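Local coordinates for Ras-related protein Rab-7L1 (Homo sapiens, PDB 6HH2) that binds and hydrolyses GTP as a Rab-family switch in vesicle trafficking and recruits the kinase LRRK2 to the Golgi complex, at residues 87-92 with 100-105; 122-127 with 170-175. The protein carries 4 engineered substitutions. All coordinates share one frame; numbering follows the deposited sequence. Where two conformers were deposited one is given.

In the fold
Both contacts lay a helix against the central sheet of a Ras-type GTPase, on opposite faces of it, and their strands, 86-92 and 123-128, are neighbours there, joined by probable backbone hydrogen bonds such as Ile89 N to Leu124 O. Contact 1 is wholly buried and seats helix 96-112 on its own preceding strand; contact 2 is only partly buried and brings in helix 165-178 from much later in the chain. The chemistry follows the place. In 87-92 with 100-105, an isoleucine and a phenylalanine meet a serine and the base of a tryptophan, whereas 122-127 with 170-175 is a looser aliphatic seam with a lysine at its border and a salt bridge along the helix.

Contact 1: 87-92 with 100-105; sequences AVIMFD and SNSQRW. Engineered in segment 87-92: Ala87 (natural residue Cys).
Ile89 carries the apolar part of this contact, reaching the helix with both of its branches. With CG1 beside the backbone N (chi1 -56°), CG2 falls anti to it, which carries this methyl to within 3.9 Å of Ser102 CB and brings the same Ile89 CG2 to 4.0 Å from Trp105 CB. The longer branch runs on to Trp105 as well, its Ile89 CD1 lying 4.1 Å from the backbone C of that residue. Trp105 thus offers the strand the root of its side chain, while the indole leads away and packs on Val16 of strand 8-17, and its NE1 is hydrogen-bonded to OD1 of Asp18, just beyond that strand.

Strand 86-92, helix 96-112 and strand 123-128 form a beta-alpha-beta crossover of the Ras fold, and the segments run nearly antiparallel, at 162°, as expected where the chain turns back from strand to helix. Their axes come within 8.4 Å, and Ile89 faces Ser102.

Polar atoms enter through Ser102. In one of its two deposited conformers, its OG sits 3.5 Å from Phe91 CB and meets the phenyl ring obliquely, a van der Waals approach in which the hydroxyl has its hydrogen-bond partner in its own helix, the carbonyl of Thr98. Leu125 and Ala127 of the adjoining strand 123-128 also touch the side chain of Phe91. Met90 turns away from the helix, toward the side of the nucleotide pocket.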
ATOM      1  N   ALA A  87       5.507   0.336  -0.852  1.00 17.91           N
ATOM      2  CA  ALA A  87       4.468  -0.662  -1.002  1.00 18.17           C
ATOM      3  C   ALA A  87       3.624  -0.731   0.251  1.00 18.39           C
ATOM      4  O   ALA A  87       4.143  -0.615   1.374  1.00 18.95           O
ATOM      5  CB  ALA A  87       5.080  -2.048  -1.235  1.00 19.57           C
ATOM      6  N   VAL A  88       2.316  -0.861   0.050  1.00 17.82           N
ATOM      7  CA  VAL A  88       1.346  -1.150   1.092  1.00 17.42           C
ATOM      8  C   VAL A  88       0.964  -2.590   0.886  1.00 17.52           C
ATOM      9  O   VAL A  88       0.443  -2.945  -0.192  1.00 19.96           O
ATOM     10  CB  VAL A  88       0.118  -0.279   0.920  1.00 18.59           C
ATOM     11  CG1 VAL A  88      -0.963  -0.631   1.940  1.00 23.40           C
ATOM     12  CG2 VAL A  88       0.478   1.216   1.109  1.00 18.32           C
ATOM     13  N   ILE A  89       1.308  -3.475   1.804  1.00 17.33           N
ATOM     14  CA  ILE A  89       1.030  -4.910   1.728  1.00 16.90           C
ATOM     15  C   ILE A  89      -0.117  -5.220   2.670  1.00 16.76           C
ATOM     16  O   ILE A  89       0.019  -5.021   3.899  1.00 18.06           O
ATOM     17  CB  ILE A  89       2.270  -5.751   2.032  1.00 19.09           C
ATOM     18  CG1 ILE A  89       3.398  -5.336   1.060  1.00 20.07           C
ATOM     19  CG2 ILE A  89       1.909  -7.258   1.928  1.00 20.72           C
ATOM     20  CD1 ILE A  89       4.661  -6.203   1.111  1.00 22.44           C
ATOM     21  N   MET A  90      -1.263  -5.597   2.130  1.00 18.21           N
ATOM     22  CA  MET A  90      -2.488  -5.775   2.897  0.55 16.80           C
ATOM     23  C   MET A  90      -2.792  -7.231   3.111  1.00 19.13           C
ATOM     24  O   MET A  90      -2.560  -8.043   2.215  1.00 19.50           O
ATOM     25  CB  MET A  90      -3.693  -5.128   2.201  0.55 18.78           C
ATOM     26  CG  MET A  90      -3.518  -3.648   1.960  0.55 18.07           C
ATOM     27  SD  MET A  90      -4.993  -2.857   1.251  0.55 18.28           S
ATOM     28  CE  MET A  90      -6.357  -3.647   2.165  0.55 20.60           C
ATOM     29  N   PHE A  91      -3.269  -7.548   4.302  1.00 18.79           N
ATOM     30  CA  PHE A  91      -3.843  -8.843   4.590  1.00 18.37           C
ATOM     31  C   PHE A  91      -5.172  -8.677   5.321  1.00 20.28           C
ATOM     32  O   PHE A  91      -5.524  -7.599   5.801  1.00 20.61           O
ATOM     33  CB  PHE A  91      -2.842  -9.810   5.257  1.00 18.99           C
ATOM     34  CG  PHE A  91      -2.577  -9.528   6.698  1.00 18.69           C
ATOM     35  CD1 PHE A  91      -1.624  -8.555   7.077  1.00 20.65           C
ATOM     36  CD2 PHE A  91      -3.301 -10.217   7.692  1.00 20.78           C
ATOM     37  CE1 PHE A  91      -1.406  -8.286   8.430  1.00 20.12           C
ATOM     38  CE2 PHE A  91      -3.068  -9.968   9.049  1.00 22.32           C
ATOM     39  CZ  PHE A  91      -2.102  -9.024   9.419  1.00 21.59           C
ATOM     40  N   ASP A  92      -5.934  -9.763   5.375  1.00 20.05           N
ATOM     41  CA  ASP A  92      -7.191  -9.834   6.117  1.00 20.77           C
ATOM     42  C   ASP A  92      -6.925 -10.528   7.454  1.00 20.71           C
ATOM     43  O   ASP A  92      -6.516 -11.698   7.477  1.00 23.18           O
ATOM     44  CB  ASP A  92      -8.154 -10.636   5.224  1.00 20.47           C
ATOM     45  CG  ASP A  92      -9.518 -10.944   5.867  1.00 24.72           C
ATOM     46  OD1 ASP A  92      -9.739 -10.701   7.069  1.00 26.18           O
ATOM     47  OD2 ASP A  92     -10.357 -11.521   5.120  1.00 26.49           O
ATOM     48  N   SER A 100       0.103 -15.144   6.003  1.00 27.55           N
ATOM     49  CA  SER A 100       1.277 -15.879   5.555  0.52 29.17           C
ATOM     50  C   SER A 100       1.757 -15.404   4.191  1.00 27.27           C
ATOM     51  O   SER A 100       2.973 -15.235   3.976  1.00 29.80           O
ATOM     52  CB  SER A 100       0.924 -17.372   5.518  0.52 33.31           C
ATOM     53  OG  SER A 100       2.041 -18.156   5.129  0.52 38.70           O
ATOM     54  N   ASN A 101       0.831 -15.203   3.247  1.00 23.97           N
ATOM     55  CA  ASN A 101       1.257 -14.793   1.909  1.00 26.25           C
ATOM     56  C   ASN A 101       1.868 -13.395   1.886  1.00 23.92           C
ATOM     57  O   ASN A 101       2.589 -13.063   0.934  1.00 22.33           O
ATOM     58  CB  ASN A 101       0.089 -14.868   0.918  1.00 24.91           C
ATOM     59  CG  ASN A 101      -0.042 -16.209   0.259  1.00 34.36           C
ATOM     60  OD1 ASN A 101       0.928 -16.953   0.131  1.00 33.45           O
ATOM     61  ND2 ASN A 101      -1.265 -16.531  -0.140  1.00 32.29           N
ATOM     62  N   SER A 102       1.637 -12.559   2.933  1.00 22.43           N
ATOM     63  CA  SER A 102       2.284 -11.244   2.947  0.77 21.38           C
ATOM     64  C   SER A 102       3.791 -11.376   3.007  1.00 18.78           C
ATOM     65  O   SER A 102       4.513 -10.468   2.558  1.00 20.75           O
ATOM     66  CB  SER A 102       1.797 -10.451   4.175  0.77 22.19           C
ATOM     67  OG  SER A 102       0.425 -10.253   4.056  0.77 21.53           O
ATOM     68  N   GLN A 103       4.295 -12.507   3.528  1.00 22.06           N
ATOM     69  CA  GLN A 103       5.733 -12.751   3.510  1.00 23.58           C
ATOM     70  C   GLN A 103       6.216 -12.957   2.080  1.00 22.45           C
ATOM     71  O   GLN A 103       7.294 -12.463   1.695  1.00 23.61           O
ATOM     72  CB  GLN A 103       6.078 -13.973   4.349  1.00 27.38           C
ATOM     73  CG  GLN A 103       7.585 -14.271   4.315  1.00 29.59           C
ATOM     74  CD  GLN A 103       7.961 -15.507   5.094  1.00 37.55           C
ATOM     75  OE1 GLN A 103       7.423 -16.583   4.865  1.00 40.94           O
ATOM     76  NE2 GLN A 103       8.870 -15.348   6.049  1.00 38.26           N
ATOM     77  N   ARG A 104       5.435 -13.675   1.290  1.00 21.98           N
ATOM     78  CA  ARG A 104       5.825 -13.870  -0.114  1.00 21.81           C
ATOM     79  C   ARG A 104       5.755 -12.544  -0.875  1.00 20.94           C
ATOM     80  O   ARG A 104       6.641 -12.256  -1.709  1.00 22.31           O
ATOM     81  CB  ARG A 104       4.933 -14.921  -0.778  1.00 26.85           C
ATOM     82  CG  ARG A 104       5.099 -16.317  -0.222  1.00 34.59           C
ATOM     83  CD  ARG A 104       4.202 -17.306  -1.033  1.00 45.58           C
ATOM     84  NE  ARG A 104       4.330 -18.647  -0.492  1.00 60.38           N
ATOM     85  CZ  ARG A 104       4.900 -19.645  -1.155  1.00 65.22           C
ATOM     86  NH1 ARG A 104       5.353 -19.430  -2.389  1.00 63.62           N
ATOM     87  NH2 ARG A 104       4.993 -20.852  -0.603  1.00 68.81           N
ATOM     88  N   TRP A 105       4.711 -11.731  -0.625  1.00 19.79           N
ATOM     89  CA  TRP A 105       4.671 -10.429  -1.264  1.00 19.68           C
ATOM     90  C   TRP A 105       5.907  -9.607  -0.905  1.00 20.60           C
ATOM     91  O   TRP A 105       6.495  -8.935  -1.754  1.00 21.01           O
ATOM     92  CB  TRP A 105       3.407  -9.688  -0.848  1.00 20.41           C
ATOM     93  CG  TRP A 105       2.119 -10.220  -1.479  1.00 19.71           C
ATOM     94  CD1 TRP A 105       1.090 -10.843  -0.847  1.00 22.76           C
ATOM     95  CD2 TRP A 105       1.747 -10.092  -2.856  1.00 23.85           C
ATOM     96  NE1 TRP A 105       0.061 -11.116  -1.765  1.00 20.61           N
ATOM     97  CE2 TRP A 105       0.448 -10.636  -2.988  1.00 22.44           C
ATOM     98  CE3 TRP A 105       2.365  -9.505  -3.954  1.00 22.30           C
ATOM     99  CZ2 TRP A 105      -0.222 -10.702  -4.211  1.00 23.38           C
ATOM    100  CZ3 TRP A 105       1.701  -9.578  -5.224  1.00 24.18           C
ATOM    101  CH2 TRP A 105       0.387 -10.125  -5.296  1.00 24.30           C
TER

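Contact 2: 122-127 with 170-175; sequences PALLLA and RVLIEK. Engineered in segment 122-127: Ala123 (natural residue Cys).
Leu172 meets the strand segment at two places, Pro122 and Leu124. Its CD1 comes to 4.3 Å from Pro122 CB, and its own CB lies 4.4 Å from Leu124 CD2, so one leucine spans from the proline just before the strand to Leu124 within it. These are loose aliphatic contacts. Leu172 also touches Val88, which places it over the neighbouring strand 86-92.

Lys175 joins in through its hydrocarbon chain. CG, anti to the backbone N (chi1 175°), is directed at the proline ring and stops 4.1 Å from Pro122 CG; the two side chains cross at a slant, and bends at chi2 and chi3 shape the lysine beyond that point.

The charged groups pair within the helix, one turn apart: Arg170 NH1 bonds to Glu174 OE2 at 2.8 Å in a salt bridge bent at the hydrogen (143°). The carboxylate oxygen lies in the guanidinium plane, yet is approached from 58° out of the carboxylate's own plane. Glu167 is a second carboxylate partner, to Arg170 NE.

Helix 165-178 therefore rests on the face of the Ras-fold sheet opposite helix 96-112 through hydrocarbon alone where these segments meet, with its ionic pairing kept along the helix.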
ATOM      1  N   PRO A 122      10.327   1.387   1.299  1.00 23.66           N
ATOM      2  CA  PRO A 122       9.465   1.218   2.488  1.00 22.34           C
ATOM      3  C   PRO A 122       8.249   0.340   2.209  1.00 24.66           C
ATOM      4  O   PRO A 122       7.620   0.412   1.149  1.00 21.80           O
ATOM      5  CB  PRO A 122       8.989   2.651   2.801  1.00 25.70           C
ATOM      6  CG  PRO A 122       9.851   3.527   2.071  1.00 33.44           C
ATOM      7  CD  PRO A 122      10.438   2.798   0.904  1.00 26.55           C
ATOM      8  N   ALA A 123       7.883  -0.476   3.202  1.00 21.23           N
ATOM      9  CA  ALA A 123       6.792  -1.431   3.095  1.00 18.95           C
ATOM     10  C   ALA A 123       5.960  -1.362   4.366  1.00 18.83           C
ATOM     11  O   ALA A 123       6.496  -1.558   5.479  1.00 22.15           O
ATOM     12  CB  ALA A 123       7.323  -2.846   2.899  1.00 20.82           C
ATOM     13  N   LEU A 124       4.685  -0.974   4.213  1.00 17.39           N
ATOM     14  CA  LEU A 124       3.743  -0.795   5.316  1.00 18.63           C
ATOM     15  C   LEU A 124       2.771  -1.964   5.285  1.00 17.40           C
ATOM     16  O   LEU A 124       2.119  -2.203   4.259  1.00 17.20           O
ATOM     17  CB  LEU A 124       2.999   0.523   5.121  1.00 19.94           C
ATOM     18  CG  LEU A 124       1.857   0.716   6.088  1.00 21.97           C
ATOM     19  CD1 LEU A 124       2.343   0.720   7.594  1.00 21.36           C
ATOM     20  CD2 LEU A 124       1.163   2.036   5.745  1.00 25.41           C
ATOM     21  N   LEU A 125       2.750  -2.762   6.337  1.00 18.17           N
ATOM     22  CA  LEU A 125       1.862  -3.911   6.449  1.00 18.07           C
ATOM     23  C   LEU A 125       0.539  -3.476   7.091  1.00 16.59           C
ATOM     24  O   LEU A 125       0.556  -2.940   8.203  1.00 17.34           O
ATOM     25  CB  LEU A 125       2.567  -4.980   7.267  1.00 20.33           C
ATOM     26  CG  LEU A 125       1.769  -6.278   7.515  1.00 17.41           C
ATOM     27  CD1 LEU A 125       1.610  -7.080   6.206  1.00 18.24           C
ATOM     28  CD2 LEU A 125       2.500  -7.173   8.578  1.00 20.98           C
ATOM     29  N   LEU A 126      -0.583  -3.657   6.378  1.00 17.32           N
ATOM     30  CA  LEU A 126      -1.895  -3.293   6.896  1.00 17.91           C
ATOM     31  C   LEU A 126      -2.682  -4.554   7.253  1.00 17.11           C
ATOM     32  O   LEU A 126      -2.999  -5.372   6.368  1.00 17.92           O
ATOM     33  CB  LEU A 126      -2.695  -2.455   5.907  1.00 19.01           C
ATOM     34  CG  LEU A 126      -2.079  -1.110   5.502  1.00 18.09           C
ATOM     35  CD1 LEU A 126      -3.114  -0.338   4.732  1.00 21.27           C
ATOM     36  CD2 LEU A 126      -1.684  -0.275   6.718  1.00 19.42           C
ATOM     37  N   ALA A 127      -2.994  -4.689   8.534  1.00 19.58           N
ATOM     38  CA  ALA A 127      -3.837  -5.768   9.057  1.00 18.14           C
ATOM     39  C   ALA A 127      -5.263  -5.266   8.917  1.00 20.01           C
ATOM     40  O   ALA A 127      -5.831  -4.654   9.845  1.00 22.13           O
ATOM     41  CB  ALA A 127      -3.453  -6.019  10.523  1.00 20.57           C
ATOM     42  N   ARG A 170      -0.775   8.756   5.660  1.00 18.85           N
ATOM     43  CA  ARG A 170      -0.071   9.998   5.901  1.00 19.45           C
ATOM     44  C   ARG A 170       1.355   9.736   6.384  1.00 22.03           C
ATOM     45  O   ARG A 170       2.302  10.371   5.922  1.00 20.50           O
ATOM     46  CB  ARG A 170      -0.827  10.850   6.926  1.00 19.23           C
ATOM     47  CG  ARG A 170      -0.116  12.156   7.166  1.00 21.20           C
ATOM     48  CD  ARG A 170      -0.791  13.016   8.279  1.00 23.79           C
ATOM     49  NE  ARG A 170      -0.879  12.335   9.585  1.00 25.38           N
ATOM     50  CZ  ARG A 170       0.156  12.136  10.405  1.00 33.42           C
ATOM     51  NH1 ARG A 170       1.384  12.576  10.106  1.00 30.41           N
ATOM     52  NH2 ARG A 170      -0.048  11.505  11.562  1.00 29.84           N
ATOM     53  N   VAL A 171       1.530   8.773   7.305  1.00 21.28           N
ATOM     54  CA  VAL A 171       2.897   8.540   7.793  1.00 23.33           C
ATOM     55  C   VAL A 171       3.756   7.907   6.708  1.00 20.08           C
ATOM     56  O   VAL A 171       4.970   8.150   6.654  1.00 21.66           O
ATOM     57  CB  VAL A 171       2.932   7.770   9.129  1.00 24.02           C
ATOM     58  CG1 VAL A 171       2.118   8.521  10.220  1.00 27.22           C
ATOM     59  CG2 VAL A 171       2.543   6.319   8.944  1.00 25.35           C
ATOM     60  N   LEU A 172       3.153   7.141   5.805  1.00 20.37           N
ATOM     61  CA  LEU A 172       3.905   6.635   4.660  1.00 20.12           C
ATOM     62  C   LEU A 172       4.330   7.764   3.720  1.00 22.44           C
ATOM     63  O   LEU A 172       5.466   7.762   3.233  1.00 24.27           O
ATOM     64  CB  LEU A 172       3.080   5.582   3.931  1.00 19.89           C
ATOM     65  CG  LEU A 172       3.798   4.881   2.777  1.00 20.58           C
ATOM     66  CD1 LEU A 172       5.015   4.107   3.261  1.00 22.28           C
ATOM     67  CD2 LEU A 172       2.807   3.965   2.057  1.00 23.46           C
ATOM     68  N   ILE A 173       3.442   8.733   3.451  1.00 21.27           N
ATOM     69  CA  ILE A 173       3.841   9.893   2.639  1.00 21.89           C
ATOM     70  C   ILE A 173       5.002  10.618   3.270  1.00 24.73           C
ATOM     71  O   ILE A 173       5.947  11.034   2.577  1.00 25.32           O
ATOM     72  CB  ILE A 173       2.650  10.841   2.459  1.00 21.33           C
ATOM     73  CG1 ILE A 173       1.588  10.158   1.623  1.00 23.00           C
ATOM     74  CG2 ILE A 173       3.097  12.201   1.813  1.00 26.49           C
ATOM     75  CD1 ILE A 173       0.217  10.967   1.603  1.00 24.85           C
ATOM     76  N   GLU A 174       4.940  10.827   4.583  1.00 23.83           N
ATOM     77  CA  GLU A 174       6.011  11.566   5.224  1.00 26.99           C
ATOM     78  C   GLU A 174       7.321  10.812   5.122  1.00 24.84           C
ATOM     79  O   GLU A 174       8.379  11.429   4.923  1.00 27.34           O
ATOM     80  CB  GLU A 174       5.621  11.928   6.652  1.00 29.60           C
ATOM     81  CG  GLU A 174       4.312  12.775   6.680  1.00 29.66           C
ATOM     82  CD  GLU A 174       3.977  13.342   8.026  1.00 42.11           C
ATOM     83  OE1 GLU A 174       4.854  13.253   8.905  1.00 48.46           O
ATOM     84  OE2 GLU A 174       2.876  13.922   8.213  1.00 36.45           O
ATOM     85  N   LYS A 175       7.260   9.481   5.149  1.00 24.16           N
ATOM     86  CA  LYS A 175       8.492   8.703   4.976  1.00 25.57           C
ATOM     87  C   LYS A 175       9.017   8.800   3.545  1.00 26.63           C
ATOM     88  O   LYS A 175      10.232   8.862   3.324  1.00 26.68           O
ATOM     89  CB  LYS A 175       8.227   7.240   5.354  1.00 25.43           C
ATOM     90  CG  LYS A 175       9.443   6.303   5.097  1.00 29.01           C
ATOM     91  CD  LYS A 175      10.566   6.623   6.072  1.00 39.35           C
ATOM     92  CE  LYS A 175      10.341   5.906   7.391  1.00 35.47           C
ATOM     93  NZ  LYS A 175      11.544   6.149   8.240  1.00 37.74           N
TER